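Local coordinates for protein mitochondrial enolase superfamily member 1 (Homo sapiens, PDB 4A35) that catalyses the magnesium-dependent dehydration of L-fuconate to 2-keto-3-deoxy-L-fuconate, a step in the breakdown of L-fucose, at residues 249-254 against 275-280; 354-359 against 385-390; 48-53 against 124-129; 329-334 against 360-365. One frame throughout, in Å; residues are numbered along the deposited sequence.

Interaction 1: residues 249-254 against 275-280; sequences MMDANQ and WIEEPT. With MG (magnesium ion), chain B.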
loop_
_atom_site.group_PDB
_atom_site.type_symbol
_atom_site.label_atom_id
_atom_site.label_comp_id
_atom_site.label_asym_id
_atom_site.label_seq_id
_atom_site.Cartn_x
_atom_site.Cartn_y
_atom_site.Cartn_z
ATOM N N MET A 249 2.073 13.333 -24.917
ATOM C CA MET A 249 2.289 12.268 -23.940
ATOM C C MET A 249 1.001 11.462 -23.794
ATOM O O MET A 249 -0.081 12.044 -23.815
ATOM C CB MET A 249 2.726 12.809 -22.559
ATOM C CG MET A 249 3.943 13.651 -22.637
ATOM S SD MET A 249 3.492 15.428 -22.611
ATOM C CE MET A 249 4.786 15.947 -21.570
ATOM N N MET A 250 1.119 10.164 -23.618
ATOM C CA MET A 250 -0.046 9.276 -23.390
ATOM C C MET A 250 -0.052 8.754 -21.953
ATOM O O MET A 250 1.029 8.517 -21.371
ATOM C CB MET A 250 -0.054 8.122 -24.398
ATOM C CG MET A 250 -0.268 8.625 -25.843
ATOM S SD MET A 250 0.018 7.234 -26.946
ATOM C CE MET A 250 -0.179 8.016 -28.591
ATOM N N ASP A 251 -1.253 8.469 -21.421
ATOM C CA ASP A 251 -1.393 8.028 -20.032
ATOM C C ASP A 251 -2.469 6.948 -19.971
ATOM O O ASP A 251 -3.624 7.210 -20.308
ATOM C CB ASP A 251 -1.753 9.249 -19.144
ATOM C CG ASP A 251 -1.808 8.925 -17.646
ATOM O OD1 ASP A 251 -1.738 7.727 -17.290
ATOM O OD2 ASP A 251 -1.979 9.866 -16.834
ATOM N N ALA A 252 -2.066 5.713 -19.659
ATOM C CA ALA A 252 -2.973 4.560 -19.620
ATOM C C ALA A 252 -3.553 4.330 -18.228
ATOM O O ALA A 252 -4.365 3.404 -18.108
ATOM C CB ALA A 252 -2.255 3.300 -20.091
ATOM N N ASN A 253 -3.115 5.104 -17.184
ATOM C CA ASN A 253 -3.682 4.929 -15.808
ATOM C C ASN A 253 -3.808 3.439 -15.383
ATOM O O ASN A 253 -4.859 3.000 -14.821
ATOM C CB ASN A 253 -5.083 5.607 -15.719
ATOM C CG ASN A 253 -4.967 7.112 -15.766
ATOM O OD1 ASN A 253 -5.093 7.711 -16.831
ATOM N ND2 ASN A 253 -4.532 7.722 -14.666
ATOM N N GLN A 254 -2.695 2.652 -15.614
ATOM C CA GLN A 254 -2.528 1.275 -15.105
ATOM C C GLN A 254 -3.426 0.239 -15.767
ATOM O O GLN A 254 -3.553 -0.855 -15.242
ATOM C CB GLN A 254 -2.790 1.226 -13.548
ATOM C CG GLN A 254 -2.121 2.380 -12.785
ATOM C CD GLN A 254 -2.731 2.622 -11.407
ATOM O OE1 GLN A 254 -3.725 1.995 -11.006
ATOM N NE2 GLN A 254 -2.183 3.593 -10.671
ATOM N N TRP A 275 6.164 9.768 -24.195
ATOM C CA TRP A 275 6.115 8.733 -23.210
ATOM C C TRP A 275 4.735 8.102 -23.121
ATOM O O TRP A 275 3.708 8.697 -23.560
ATOM C CB TRP A 275 6.539 9.240 -21.805
ATOM C CG TRP A 275 5.596 10.145 -21.047
ATOM C CD1 TRP A 275 4.347 9.835 -20.574
ATOM C CD2 TRP A 275 5.959 11.392 -20.431
ATOM N NE1 TRP A 275 3.857 10.883 -19.802
ATOM C CE2 TRP A 275 4.831 11.839 -19.681
ATOM C CE3 TRP A 275 7.130 12.195 -20.461
ATOM C CZ2 TRP A 275 4.848 13.034 -18.941
ATOM C CZ3 TRP A 275 7.135 13.388 -19.749
ATOM C CH2 TRP A 275 6.016 13.784 -18.974
ATOM N N ILE A 276 4.732 6.894 -22.567
ATOM C CA ILE A 276 3.516 6.187 -22.134
ATOM C C ILE A 276 3.586 6.144 -20.606
ATOM O O ILE A 276 4.557 5.603 -20.022
ATOM C CB ILE A 276 3.237 4.775 -22.773
ATOM C CG1 ILE A 276 1.945 4.192 -22.083
ATOM C CG2 ILE A 276 4.414 3.779 -22.553
ATOM C CD1 ILE A 276 0.555 4.974 -22.443
ATOM N N GLU A 277 2.583 6.753 -19.978
ATOM C CA GLU A 277 2.538 6.868 -18.532
ATOM C C GLU A 277 1.648 5.744 -17.929
ATOM O O GLU A 277 0.560 5.450 -18.450
ATOM C CB GLU A 277 2.020 8.266 -18.180
ATOM C CG GLU A 277 1.818 8.526 -16.685
ATOM C CD GLU A 277 1.432 9.986 -16.457
ATOM O OE1 GLU A 277 1.825 10.819 -17.306
ATOM O OE2 GLU A 277 0.860 10.315 -15.387
ATOM N N GLU A 278 2.097 5.178 -16.771
ATOM C CA GLU A 278 1.427 4.110 -16.046
ATOM C C GLU A 278 0.865 3.019 -16.987
ATOM O O GLU A 278 -0.347 2.750 -16.973
ATOM C CB GLU A 278 0.318 4.676 -15.150
ATOM C CG GLU A 278 0.855 5.492 -13.994
ATOM C CD GLU A 278 -0.126 5.409 -12.850
ATOM O OE1 GLU A 278 -1.237 5.987 -12.985
ATOM O OE2 GLU A 278 0.201 4.758 -11.831
ATOM N N PRO A 279 1.701 2.395 -17.850
ATOM C CA PRO A 279 1.160 1.335 -18.734
ATOM C C PRO A 279 0.572 0.154 -17.947
ATOM O O PRO A 279 -0.305 -0.534 -18.456
ATOM C CB PRO A 279 2.376 0.915 -19.568
ATOM C CG PRO A 279 3.593 1.230 -18.659
ATOM C CD PRO A 279 3.159 2.574 -18.059
ATOM N N THR A 280 1.030 -0.090 -16.691
ATOM C CA THR A 280 0.497 -1.223 -15.935
ATOM C C THR A 280 0.422 -0.828 -14.451
ATOM O O THR A 280 0.578 0.379 -14.121
ATOM C CB THR A 280 1.336 -2.505 -16.201
ATOM O OG1 THR A 280 0.602 -3.611 -15.723
ATOM C CG2 THR A 280 2.769 -2.472 -15.547
HETATM MG MG MG B . -1.209 9.993 -14.809
HETATM O O HOH W 1 -1.363 8.052 -14.772
HETATM O O HOH W 2 -3.552 6.555 -11.796
HETATM O O HOH W 3 -3.451 10.144 -13.928
HETATM O O HOH W 4 -1.675 11.895 -14.677
#
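Strands 249-251 and 275-277 run parallel at 21°, 4.5 Å apart at their closest, bridged at Met250-Ile276 and Asp251-Glu277. Met250 N donates to Trp275 O at 3.0 Å, and Glu277 N donates to Met250 O. Past Asp251, Ala252 N and Gln254 N donate to Glu277 O and Glu278 O. Asp251 and Glu277 project to the same side of the sheet. Each has CG anti to its backbone N, which brings the two carboxylates together, stacked with planes 24° apart. Asp251 OD2 and Glu277 OE2 both bind the magnesium ion at 2.2 Å. Glu306 and three waters complete its shell. One of these waters also donates to Asp251 OD1 and Glu278 OE1. Lys223 hydrogen-bonds Asp251 OD2, and Lys221 forms a salt bridge with Glu277 OE1. Trp275 NE1 also donates to Glu277 OE1, at 3.2 Å. Met249 lies over the face of this indole, with CB 3.7 Å from the five-membered ring centroid. Gln254 NE2 donates to Glu278 OE2 at 2.9 Å, from a plane turned 81° to the carboxylate. This is a beta-alpha-beta unit of the enolase-superfamily barrel, with metal-binding carboxylates at the C-terminal ends of successive strands.

Interaction 2: residues 354-359 against 385-390; sequences CPHAGG and VCEYVD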
loop_
_atom_site.group_PDB
_atom_site.type_symbol
_atom_site.label_atom_id
_atom_site.label_comp_id
_atom_site.label_asym_id
_atom_site.label_seq_id
_atom_site.Cartn_x
_atom_site.Cartn_y
_atom_site.Cartn_z
ATOM N N CYS A 354 9.496 14.375 -13.770
ATOM C CA CYS A 354 8.348 15.066 -14.425
ATOM C C CYS A 354 7.154 14.940 -13.503
ATOM O O CYS A 354 6.444 13.921 -13.501
ATOM C CB CYS A 354 8.071 14.464 -15.796
ATOM S SG CYS A 354 9.409 14.749 -16.985
ATOM N N PRO A 355 6.970 15.910 -12.599
ATOM C CA PRO A 355 5.955 15.707 -11.547
ATOM C C PRO A 355 4.537 15.458 -12.062
ATOM O O PRO A 355 4.132 15.992 -13.111
ATOM C CB PRO A 355 5.976 17.043 -10.780
ATOM C CG PRO A 355 7.386 17.500 -10.920
ATOM C CD PRO A 355 7.781 17.133 -12.350
ATOM N N HIS A 356 3.777 14.686 -11.283
ATOM C CA HIS A 356 2.359 14.548 -11.481
ATOM C C HIS A 356 1.694 15.747 -10.792
ATOM O O HIS A 356 2.135 16.208 -9.724
ATOM C CB HIS A 356 1.837 13.201 -10.901
ATOM C CG HIS A 356 0.342 13.113 -10.754
ATOM N ND1 HIS A 356 -0.278 13.235 -9.501
ATOM C CD2 HIS A 356 -0.613 12.890 -11.685
ATOM C CE1 HIS A 356 -1.579 13.076 -9.721
ATOM N NE2 HIS A 356 -1.830 12.851 -11.007
ATOM N N ALA A 357 0.590 16.192 -11.345
ATOM C CA ALA A 357 -0.151 17.283 -10.715
ATOM C C ALA A 357 -1.645 17.231 -11.134
ATOM O O ALA A 357 -2.138 16.145 -11.488
ATOM C CB ALA A 357 0.505 18.621 -11.032
ATOM N N GLY A 358 -2.374 18.325 -10.923
ATOM C CA GLY A 358 -3.813 18.388 -11.174
ATOM C C GLY A 358 -4.577 18.130 -9.889
ATOM O O GLY A 358 -4.159 18.580 -8.819
ATOM N N GLY A 359 -5.689 17.395 -9.976
ATOM C CA GLY A 359 -6.487 17.116 -8.790
ATOM C C GLY A 359 -6.888 18.357 -8.004
ATOM O O GLY A 359 -7.240 19.360 -8.607
ATOM N N VAL A 385 9.614 18.397 -17.203
ATOM C CA VAL A 385 8.432 19.242 -17.388
ATOM C C VAL A 385 7.460 18.941 -16.241
ATOM O O VAL A 385 7.401 17.810 -15.779
ATOM C CB VAL A 385 7.805 18.958 -18.789
ATOM C CG1 VAL A 385 7.232 17.539 -18.891
ATOM C CG2 VAL A 385 6.790 20.029 -19.196
ATOM N N CYS A 386 6.659 19.925 -15.858
ATOM C CA CYS A 386 5.708 19.715 -14.776
ATOM C C CYS A 386 4.296 19.622 -15.326
ATOM O O CYS A 386 3.899 20.473 -16.113
ATOM C CB CYS A 386 5.808 20.837 -13.750
ATOM S SG CYS A 386 4.902 20.470 -12.228
ATOM N N GLU A 387 3.503 18.658 -14.862
ATOM C CA GLU A 387 2.125 18.598 -15.337
ATOM C C GLU A 387 1.321 19.829 -14.861
ATOM O O GLU A 387 1.562 20.358 -13.769
ATOM C CB GLU A 387 1.455 17.323 -14.837
ATOM C CG GLU A 387 0.014 17.099 -15.309
ATOM C CD GLU A 387 -0.493 15.689 -15.046
ATOM O OE1 GLU A 387 -0.054 15.058 -14.050
ATOM O OE2 GLU A 387 -1.341 15.211 -15.845
ATOM N N TYR A 388 0.341 20.235 -15.660
ATOM C CA TYR A 388 -0.586 21.270 -15.245
ATOM C C TYR A 388 -2.029 20.880 -15.658
ATOM O O TYR A 388 -2.245 20.394 -16.763
ATOM C CB TYR A 388 -0.208 22.657 -15.818
ATOM C CG TYR A 388 -1.216 23.745 -15.472
ATOM C CD1 TYR A 388 -1.208 24.359 -14.216
ATOM C CD2 TYR A 388 -2.259 24.053 -16.338
ATOM C CE1 TYR A 388 -2.156 25.344 -13.887
ATOM C CE2 TYR A 388 -3.217 25.009 -16.011
ATOM C CZ TYR A 388 -3.168 25.644 -14.784
ATOM O OH TYR A 388 -4.118 26.589 -14.495
ATOM N N VAL A 389 -3.000 21.112 -14.773
ATOM C CA VAL A 389 -4.426 20.925 -15.088
ATOM C C VAL A 389 -5.141 22.205 -14.628
ATOM O O VAL A 389 -4.764 22.791 -13.610
ATOM C CB VAL A 389 -5.067 19.610 -14.529
ATOM C CG1 VAL A 389 -6.396 19.303 -15.231
ATOM C CG2 VAL A 389 -4.114 18.414 -14.699
ATOM N N ASP A 390 -6.114 22.665 -15.410
ATOM C CA ASP A 390 -6.826 23.946 -15.180
ATOM C C ASP A 390 -7.984 23.921 -14.133
ATOM O O ASP A 390 -8.747 24.889 -14.068
ATOM C CB ASP A 390 -7.411 24.477 -16.518
ATOM C CG ASP A 390 -8.409 23.538 -17.218
ATOM O OD1 ASP A 390 -8.328 22.299 -16.996
ATOM O OD2 ASP A 390 -9.221 24.033 -18.043
#
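Glu387 OE1 accepts from Ala357 N at 3.0 Å in a nearly straight bond (169°). The N-H meets it on the anti side, 29° out of the carboxylate plane. The same oxygen lies 3.3 Å from His356 CD2. The two side chains run side by side in the same direction, with ring and carboxylate planes 69° apart. The extended chain of Glu387 carries the carboxylate along to the backbone of Ala357. A longer bond, Glu387 N to Pro355 O at 3.3 Å, ties the main chains together. Around this pair the packing is apolar. Val389 CG2 sits 3.5 Å from Gly358 CA, close against the bare backbone. Pro355 CB meets Cys386 SG at 3.9 Å, and Cys354 SG meets Val385 CG1 at 4.0 Å. Further out, Lys221 and Thr193 hold Glu387 OE2, while Asp329 OD1 is hydrogen-bonded to His356 ND1. His356 is a predicted active-site residue. His356, Ala357, Gly358 and Glu387 probably bind substrate. The chemistry is consistent with a substrate pocket in which both carboxylate oxygens of Glu387 are engaged, fixing its rotation beside the histidine.

Interaction 3: residues 48-53 against 124-129; sequences DGIKGC and WDLWAK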
loop_
_atom_site.group_PDB
_atom_site.type_symbol
_atom_site.label_atom_id
_atom_site.label_comp_id
_atom_site.label_asym_id
_atom_site.label_seq_id
_atom_site.Cartn_x
_atom_site.Cartn_y
_atom_site.Cartn_z
ATOM N N ASP A 48 0.517 34.506 16.615
ATOM C CA ASP A 48 0.998 35.249 15.444
ATOM C C ASP A 48 0.027 35.121 14.265
ATOM O O ASP A 48 0.295 35.665 13.203
ATOM C CB ASP A 48 2.409 34.767 15.027
ATOM C CG ASP A 48 2.566 33.275 14.756
ATOM O OD1 ASP A 48 1.541 32.551 14.737
ATOM O OD2 ASP A 48 3.710 32.827 14.571
ATOM N N GLY A 49 -1.058 34.377 14.457
ATOM C CA GLY A 49 -2.055 34.072 13.425
ATOM C C GLY A 49 -1.557 33.185 12.285
ATOM O O GLY A 49 -2.275 32.992 11.297
ATOM N N ILE A 50 -0.351 32.592 12.416
ATOM C CA ILE A 50 0.200 31.742 11.333
ATOM C C ILE A 50 -0.282 30.316 11.559
ATOM O O ILE A 50 -0.065 29.760 12.638
ATOM C CB ILE A 50 1.757 31.810 11.196
ATOM C CG1 ILE A 50 2.327 33.257 11.033
ATOM C CG2 ILE A 50 2.285 30.802 10.155
ATOM C CD1 ILE A 50 2.075 33.988 9.720
ATOM N N LYS A 51 -0.919 29.735 10.545
ATOM C CA LYS A 51 -1.438 28.361 10.608
ATOM C C LYS A 51 -0.804 27.513 9.550
ATOM O O LYS A 51 -0.420 28.022 8.491
ATOM C CB LYS A 51 -2.962 28.349 10.453
ATOM C CG LYS A 51 -3.671 29.135 11.549
ATOM C CD LYS A 51 -5.167 29.175 11.338
ATOM C CE LYS A 51 -5.781 30.126 12.334
ATOM N NZ LYS A 51 -7.253 30.002 12.378
ATOM N N GLY A 52 -0.635 26.240 9.870
ATOM C CA GLY A 52 -0.139 25.263 8.925
ATOM C C GLY A 52 -1.313 24.572 8.258
ATOM O O GLY A 52 -2.178 24.005 8.934
ATOM N N CYS A 53 -1.377 24.656 6.920
ATOM C CA CYS A 53 -2.420 23.995 6.150
ATOM C C CYS A 53 -1.833 22.819 5.363
ATOM O O CYS A 53 -0.742 22.914 4.806
ATOM C CB CYS A 53 -3.117 24.992 5.236
ATOM S SG CYS A 53 -3.701 26.483 6.096
ATOM N N TRP A 124 5.149 21.503 7.029
ATOM C CA TRP A 124 6.033 22.231 6.063
ATOM C C TRP A 124 5.437 23.616 5.769
ATOM O O TRP A 124 6.167 24.604 5.751
ATOM C CB TRP A 124 6.205 21.424 4.778
ATOM C CG TRP A 124 7.241 20.350 4.941
ATOM C CD1 TRP A 124 7.030 19.032 5.260
ATOM C CD2 TRP A 124 8.659 20.531 4.892
ATOM N NE1 TRP A 124 8.234 18.393 5.445
ATOM C CE2 TRP A 124 9.251 19.265 5.122
ATOM C CE3 TRP A 124 9.490 21.632 4.577
ATOM C CZ2 TRP A 124 10.638 19.078 5.116
ATOM C CZ3 TRP A 124 10.870 21.428 4.496
ATOM C CH2 TRP A 124 11.429 20.164 4.764
ATOM N N ASP A 125 4.100 23.703 5.625
ATOM C CA ASP A 125 3.440 25.008 5.372
ATOM C C ASP A 125 3.676 25.956 6.538
ATOM O O ASP A 125 4.162 27.086 6.340
ATOM C CB ASP A 125 1.935 24.820 5.120
ATOM C CG ASP A 125 1.213 26.138 4.808
ATOM O OD1 ASP A 125 1.635 26.844 3.830
ATOM O OD2 ASP A 125 0.204 26.433 5.492
ATOM N N LEU A 126 3.461 25.450 7.754
ATOM C CA LEU A 126 3.656 26.227 8.967
ATOM C C LEU A 126 5.107 26.710 9.115
ATOM O O LEU A 126 5.348 27.906 9.377
ATOM C CB LEU A 126 3.244 25.362 10.166
ATOM C CG LEU A 126 3.428 25.981 11.560
ATOM C CD1 LEU A 126 2.683 27.348 11.699
ATOM C CD2 LEU A 126 2.966 24.980 12.643
ATOM N N TRP A 127 6.061 25.804 8.952
ATOM C CA TRP A 127 7.482 26.113 9.073
ATOM C C TRP A 127 7.872 27.202 8.047
ATOM O O TRP A 127 8.457 28.232 8.422
ATOM C CB TRP A 127 8.309 24.804 8.861
ATOM C CG TRP A 127 9.793 24.967 9.015
ATOM C CD1 TRP A 127 10.451 26.007 9.611
ATOM C CD2 TRP A 127 10.807 24.056 8.567
ATOM N NE1 TRP A 127 11.806 25.807 9.551
ATOM C CE2 TRP A 127 12.051 24.584 8.981
ATOM C CE3 TRP A 127 10.777 22.776 7.986
ATOM C CZ2 TRP A 127 13.269 23.943 8.699
ATOM C CZ3 TRP A 127 11.982 22.126 7.745
ATOM C CH2 TRP A 127 13.206 22.698 8.120
ATOM N N ALA A 128 7.506 27.000 6.766
ATOM C CA ALA A 128 7.852 27.960 5.689
ATOM C C ALA A 128 7.213 29.327 5.975
ATOM O O ALA A 128 7.887 30.347 5.890
ATOM C CB ALA A 128 7.409 27.425 4.336
ATOM N N LYS A 129 5.972 29.340 6.449
ATOM C CA LYS A 129 5.319 30.611 6.817
ATOM C C LYS A 129 6.021 31.303 7.995
ATOM O O LYS A 129 6.192 32.532 7.943
ATOM C CB LYS A 129 3.831 30.401 7.169
ATOM C CG LYS A 129 2.913 30.099 5.973
ATOM C CD LYS A 129 1.504 29.736 6.483
ATOM C CE LYS A 129 0.512 29.746 5.327
ATOM N NZ LYS A 129 -0.768 29.060 5.697
HETATM O O HOH W 5 -1.594 30.921 7.961
#
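Lys129 reaches out from the helix and lies across Ile50 and the backbone of Lys51. Its chain is extended beyond CG, which takes NZ along to Lys51 O, where it donates at 3.0 Å. That donor is tilted 25° from the carbonyl plane. The same NZ forms a salt bridge with Asp125 OD2 at 2.8 Å, one helical turn back. A chi1 of -178° swings the Asp125 carboxylate away from its own main-chain nitrogen and toward the backbone of Cys53. There OD2 also accepts from Cys53 N at 2.8 Å, in a nearly straight bond of 165°. The two donors come from different sides of this oxygen: Lys129 NZ on the syn side and Cys53 N on the anti side. A water joins Lys129 NZ to Lys51 N. Glu418 forms a second salt bridge with Lys129, and Tyr415 N donates to Asp125 OD1. Apolar groups close the rest. Ile50 CG2 presses tightly on Lys129 CB at 3.4 Å and meets Leu126 CD1 at 3.8 Å. Leu126 CB packs over Gly52 CA at 3.6 Å, close against the backbone. The contact sets helix 110-131 against the edge strand 52-58 of the three-stranded antiparallel sheet, the alpha+beta arrangement of the enolase-superfamily N-terminal domain.

Interaction 4: residues 329-334 against 360-365; sequences DSCRLG and VGLCEL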
loop_
_atom_site.group_PDB
_atom_site.type_symbol
_atom_site.label_atom_id
_atom_site.label_comp_id
_atom_site.label_asym_id
_atom_site.label_seq_id
_atom_site.Cartn_x
_atom_site.Cartn_y
_atom_site.Cartn_z
ATOM N N ASP A 329 4.830 12.644 -6.752
ATOM C CA ASP A 329 3.560 13.223 -6.371
ATOM C C ASP A 329 3.718 13.777 -4.943
ATOM O O ASP A 329 4.239 13.095 -4.049
ATOM C CB ASP A 329 2.399 12.244 -6.476
ATOM C CG ASP A 329 1.109 13.004 -6.145
ATOM O OD1 ASP A 329 0.531 13.613 -7.061
ATOM O OD2 ASP A 329 0.707 13.014 -4.960
ATOM N N SER A 330 3.286 15.032 -4.762
ATOM C CA SER A 330 3.401 15.800 -3.522
ATOM C C SER A 330 2.549 15.213 -2.378
ATOM O O SER A 330 2.833 15.495 -1.225
ATOM C CB SER A 330 2.957 17.253 -3.791
ATOM O OG SER A 330 1.605 17.371 -4.219
ATOM N N CYS A 331 1.457 14.485 -2.709
ATOM C CA CYS A 331 0.491 14.002 -1.680
ATOM C C CYS A 331 0.348 12.439 -1.570
ATOM O O CYS A 331 -0.355 11.975 -0.666
ATOM C CB CYS A 331 -0.869 14.654 -1.924
ATOM S SG CYS A 331 -0.842 16.441 -1.639
ATOM N N ARG A 332 1.002 11.672 -2.433
ATOM C CA ARG A 332 1.036 10.213 -2.419
ATOM C C ARG A 332 2.227 9.747 -1.545
ATOM O O ARG A 332 2.099 8.838 -0.745
ATOM C CB ARG A 332 1.216 9.673 -3.855
ATOM C CG ARG A 332 1.304 8.087 -3.910
ATOM C CD ARG A 332 0.063 7.370 -3.370
ATOM N NE ARG A 332 -1.142 7.799 -4.098
ATOM C CZ ARG A 332 -2.333 7.220 -3.988
ATOM N NH1 ARG A 332 -2.503 6.175 -3.173
ATOM N NH2 ARG A 332 -3.364 7.664 -4.715
ATOM N N LEU A 333 3.396 10.369 -1.768
ATOM C CA LEU A 333 4.587 10.064 -0.948
ATOM C C LEU A 333 4.482 10.787 0.399
ATOM O O LEU A 333 3.569 11.622 0.600
ATOM C CB LEU A 333 5.863 10.536 -1.707
ATOM C CG LEU A 333 6.169 9.785 -3.034
ATOM C CD1 LEU A 333 7.435 10.386 -3.678
ATOM C CD2 LEU A 333 6.472 8.256 -2.803
ATOM N N GLY A 334 5.420 10.485 1.284
ATOM C CA GLY A 334 5.471 11.049 2.621
ATOM C C GLY A 334 5.898 12.521 2.642
ATOM O O GLY A 334 6.963 12.852 3.161
ATOM N N VAL A 360 -6.852 18.279 -6.665
ATOM C CA VAL A 360 -7.091 19.385 -5.727
ATOM C C VAL A 360 -5.764 19.854 -5.191
ATOM O O VAL A 360 -5.215 19.192 -4.288
ATOM C CB VAL A 360 -8.014 18.999 -4.497
ATOM C CG1 VAL A 360 -8.323 20.236 -3.634
ATOM C CG2 VAL A 360 -9.290 18.340 -4.953
ATOM N N GLY A 361 -5.259 20.970 -5.705
ATOM C CA GLY A 361 -4.037 21.562 -5.161
ATOM C C GLY A 361 -2.715 20.866 -5.417
ATOM O O GLY A 361 -1.688 21.359 -4.944
ATOM N N LEU A 362 -2.675 19.736 -6.166
ATOM C CA LEU A 362 -1.351 19.114 -6.442
ATOM C C LEU A 362 -0.405 20.087 -7.203
ATOM O O LEU A 362 0.787 20.091 -6.909
ATOM C CB LEU A 362 -1.515 17.820 -7.261
ATOM C CG LEU A 362 -2.425 16.716 -6.620
ATOM C CD1 LEU A 362 -2.502 15.462 -7.558
ATOM C CD2 LEU A 362 -1.876 16.283 -5.211
ATOM N N CYS A 363 -0.935 20.886 -8.169
ATOM C CA CYS A 363 -0.119 21.908 -8.893
ATOM C C CYS A 363 0.517 22.881 -7.860
ATOM O O CYS A 363 1.730 23.169 -7.924
ATOM C CB CYS A 363 -0.976 22.687 -9.897
ATOM S SG CYS A 363 -1.705 21.678 -11.212
ATOM N N GLU A 364 -0.343 23.421 -6.941
ATOM C CA GLU A 364 0.059 24.393 -5.929
ATOM C C GLU A 364 1.238 23.864 -5.069
ATOM O O GLU A 364 2.146 24.637 -4.772
ATOM C CB GLU A 364 -1.132 24.722 -5.007
ATOM C CG GLU A 364 -2.131 25.742 -5.577
ATOM C CD GLU A 364 -2.880 25.373 -6.853
ATOM O OE1 GLU A 364 -3.109 24.163 -7.097
ATOM O OE2 GLU A 364 -3.374 26.308 -7.526
ATOM N N LEU A 365 1.265 22.566 -4.774
ATOM C CA LEU A 365 2.355 22.013 -3.901
ATOM C C LEU A 365 3.547 21.563 -4.701
ATOM O O LEU A 365 4.654 21.959 -4.403
ATOM C CB LEU A 365 1.857 20.799 -3.057
ATOM C CG LEU A 365 1.055 21.118 -1.797
ATOM C CD1 LEU A 365 -0.233 21.926 -2.140
ATOM C CD2 LEU A 365 0.715 19.816 -1.012
#
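Asp329 OD2 accepts from Cys331 N at 2.8 Å, and more weakly from Arg332 N at 2.9 Å. The first bond makes an Asx turn, in the loop that follows strand 325-326 of the enolase-superfamily barrel. Cys331 N meets the oxygen from above the carboxylate plane, 46° out of it. The turn is set against the first turn of helix 362-377, with Gly361 at the N-cap position. With chi1 at -176° the Asp329 side chain extends toward the helix, and it crosses that of Leu362 at about a right angle. This brings Leu362 CD1 to 3.6 Å from Asp329 OD1. The same oxygen stands behind the active-site histidine, His356. Such an Asp-His pair is known from the mandelate racemase family, and here it probably positions the imidazole. The two leucines meet the turn with different branches. Leu362 sends CD2 to Cys331 SG at 3.7 Å. Both side chains also pack on strand 52-58, Leu362 on Phe57 and Leu365 on Ile55. The barrel therefore meets the N-terminal domain at this point. Arg332 of the same loop hydrogen-bonds Trp104 O of the second subunit and makes a cation-pi contact with that tryptophan. Back at the helix, Leu365 uses both CB and CD2: Ser330 OG rests 3.6 Å from Leu365 CB, and Cys331 SG lies 3.8 Å from Leu365 CD2.

Interactions 1, 2 and 4 are buried in the barrel domain; interaction 3 is partly buried in the N-terminal domain. Interaction 1 supplies metal-binding carboxylates from neighbouring parallel strands. Interaction 2 adds the loop and strand on another side of the pocket, and the two touch where Trp275 CZ3 packs on Cys354 SG at 3.8 Å. Interactions 2 and 4 alternate along the chain and share the region around helix 362-377, linked through the His356-Asp329 pair. Interaction 4 is otherwise mostly apolar. Interaction 3 lies far from the active site and is held by two side-chain-to-backbone hydrogen bonds, with a salt bridge inside the helix. Its strand, 52-58, also packs against interaction 4.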